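Local coordinates for short chain dehydrogenase/reductase (Acinetobacter baumannii, PDB 4IUY), which probably catalyses NAD(P)(H)-dependent oxidation or reduction, as other short-chain dehydrogenases/reductases do, at residues A139-Q142 / C143-V147. Residues are numbered along the deposited sequence; the frame is centred on the assembly and turned at random.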
ATOM      1  N   ALA D 139     -13.280  -8.457  18.749  1.00 40.48           N
ATOM      2  CA  ALA D 139     -14.740  -8.510  18.735  1.00 45.33           C
ATOM      3  C   ALA D 139     -15.372  -8.549  17.339  1.00 52.45           C
ATOM      4  O   ALA D 139     -16.234  -9.394  17.089  1.00 57.47           O
ATOM      5  CB  ALA D 139     -15.347  -7.412  19.596  1.00 40.87           C
ATOM      6  N   PRO D 140     -14.956  -7.640  16.429  1.00 57.34           N
ATOM      7  CA  PRO D 140     -15.510  -7.698  15.072  1.00 46.82           C
ATOM      8  C   PRO D 140     -15.268  -9.057  14.426  1.00 45.13           C
ATOM      9  O   PRO D 140     -16.132  -9.531  13.676  1.00 45.29           O
ATOM     10  CB  PRO D 140     -14.733  -6.603  14.328  1.00 44.47           C
ATOM     11  CG  PRO D 140     -14.259  -5.691  15.384  1.00 43.73           C
ATOM     12  CD  PRO D 140     -14.031  -6.495  16.593  1.00 51.23           C
ATOM     13  N   TRP D 141     -14.113  -9.659  14.704  1.00 38.78           N
ATOM     14  CA  TRP D 141     -13.810 -11.000  14.221  1.00 42.37           C
ATOM     15  C   TRP D 141     -14.783 -12.045  14.803  1.00 48.81           C
ATOM     16  O   TRP D 141     -15.351 -12.851  14.065  1.00 59.10           O
ATOM     17  CB  TRP D 141     -12.347 -11.366  14.509  1.00 44.17           C
ATOM     18  CG  TRP D 141     -12.032 -12.842  14.367  1.00 47.05           C
ATOM     19  CD1 TRP D 141     -11.851 -13.538  13.207  1.00 40.85           C
ATOM     20  CD2 TRP D 141     -11.850 -13.784  15.433  1.00 42.15           C
ATOM     21  NE1 TRP D 141     -11.578 -14.859  13.486  1.00 47.94           N
ATOM     22  CE2 TRP D 141     -11.565 -15.033  14.844  1.00 43.01           C
ATOM     23  CE3 TRP D 141     -11.893 -13.690  16.826  1.00 42.89           C
ATOM     24  CZ2 TRP D 141     -11.335 -16.194  15.605  1.00 48.39           C
ATOM     25  CZ3 TRP D 141     -11.672 -14.838  17.584  1.00 44.45           C
ATOM     26  CH2 TRP D 141     -11.394 -16.078  16.968  1.00 49.17           C
ATOM     27  N   GLN D 142     -14.974 -12.022  16.118  1.00 41.45           N
ATOM     28  CA  GLN D 142     -15.952 -12.901  16.779  1.00 45.50           C
ATOM     29  C   GLN D 142     -17.351 -12.742  16.182  1.00 47.47           C
ATOM     30  O   GLN D 142     -18.010 -13.740  15.822  1.00 44.55           O
ATOM     31  CB  GLN D 142     -16.020 -12.613  18.283  1.00 47.82           C
ATOM     32  CG  GLN D 142     -14.751 -12.934  19.076  1.00 49.35           C
ATOM     33  CD  GLN D 142     -14.771 -12.346  20.499  1.00 54.60           C
ATOM     34  OE1 GLN D 142     -14.928 -11.129  20.684  1.00 58.63           O
ATOM     35  NE2 GLN D 142     -14.580 -13.202  21.498  1.00 46.39           N
ATOM     36  N   CYS D 143     -17.796 -11.492  16.066  1.00 41.67           N
ATOM     37  CA  CYS D 143     -19.132 -11.218  15.535  1.00 50.78           C
ATOM     38  C   CYS D 143     -19.265 -11.723  14.113  1.00 50.73           C
ATOM     39  O   CYS D 143     -20.289 -12.297  13.749  1.00 51.76           O
ATOM     40  CB  CYS D 143     -19.468  -9.725  15.580  1.00 41.98           C
ATOM     41  SG  CYS D 143     -19.637  -9.113  17.235  1.00 55.61           S
ATOM     42  N   ALA D 144     -18.234 -11.484  13.312  1.00 40.45           N
ATOM     43  CA  ALA D 144     -18.240 -11.947  11.932  1.00 46.59           C
ATOM     44  C   ALA D 144     -18.384 -13.463  11.908  1.00 47.21           C
ATOM     45  O   ALA D 144     -19.228 -14.002  11.198  1.00 47.39           O
ATOM     46  CB  ALA D 144     -16.940 -11.510  11.186  1.00 39.37           C
ATOM     47  N   GLN D 145     -17.564 -14.146  12.695  1.00 42.38           N
ATOM     48  CA  GLN D 145     -17.656 -15.597  12.752  1.00 51.24           C
ATOM     49  C   GLN D 145     -19.081 -16.032  13.079  1.00 51.24           C
ATOM     50  O   GLN D 145     -19.652 -16.868  12.380  1.00 55.12           O
ATOM     51  CB  GLN D 145     -16.698 -16.191  13.789  1.00 44.69           C
ATOM     52  CG  GLN D 145     -15.265 -16.367  13.331  1.00 52.26           C
ATOM     53  CD  GLN D 145     -14.479 -17.142  14.360  1.00 55.07           C
ATOM     54  OE1 GLN D 145     -14.725 -17.021  15.564  1.00 57.40           O
ATOM     55  NE2 GLN D 145     -13.559 -17.973  13.903  1.00 50.41           N
ATOM     56  N   GLU D 146     -19.658 -15.448  14.130  1.00 50.49           N
ATOM     57  CA  GLU D 146     -20.985 -15.879  14.557  1.00 51.42           C
ATOM     58  C   GLU D 146     -22.054 -15.530  13.529  1.00 45.82           C
ATOM     59  O   GLU D 146     -22.881 -16.364  13.216  1.00 51.35           O
ATOM     60  CB  GLU D 146     -21.346 -15.327  15.947  1.00 46.42           C
ATOM     61  CG  GLU D 146     -20.424 -15.791  17.067  1.00 47.19           C
ATOM     62  CD  GLU D 146     -20.403 -17.314  17.242  1.00 60.09           C
ATOM     63  OE1 GLU D 146     -21.440 -17.986  17.005  1.00 62.67           O
ATOM     64  OE2 GLU D 146     -19.335 -17.840  17.623  1.00 50.91           O
ATOM     65  N   VAL D 147     -22.012 -14.321  12.981  1.00 44.33           N
ATOM     66  CA  VAL D 147     -22.984 -13.903  11.969  1.00 48.11           C
ATOM     67  C   VAL D 147     -22.893 -14.742  10.704  1.00 44.51           C
ATOM     68  O   VAL D 147     -23.898 -15.056  10.074  1.00 49.88           O
ATOM     69  CB  VAL D 147     -22.864 -12.392  11.639  1.00 43.93           C
ATOM     70  CG1 VAL D 147     -23.666 -12.026  10.389  1.00 43.97           C
ATOM     71  CG2 VAL D 147     -23.337 -11.571  12.824  1.00 42.37           C
TER
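Trp141 and Gln145, one helical turn apart, make the main side-chain contact. Gln145 OE1 sits over one face of the indole, 3.5 Å above the plane near the rim of the six-membered ring, while NE2 passes beyond the ring edge, 3.3 Å from Trp141 CZ2. Ring and amide planes differ by 35°, so the overlap is tilted rather than a flat stack. The first torsion of Trp141 sets the indole beside its own carbonyl carbon, and Gln145, with CG anti to the carbonyl carbon (chi1 -82°) and an extended chain beyond, carries its amide back to the ring. Other partners fix that amide: NE2 donates to the carbonyls of Phe121 and Tyr124 of the second subunit, and OE1 accepts from Arg89, which also forms a salt bridge with Glu146. Trp141 itself stacks on Trp129 of that subunit.

Backbone bonding runs i to i+4. Cys143 N reaches Ala139 O at 2.8 Å, and Ala144 N, Gln145 N and Glu146 N follow suit on Pro140, Trp141 and Gln142 O, each at 2.9 Å. The most bent N-H...O angle, 155°, is at Pro140 O. Pro140, lacking an N-H, leaves a kink. Helix 126-153 is the crossover between parallel strands 108-111 and 159-163 of the Rossmann fold, and its Trp141/Gln145 side packs against the second subunit.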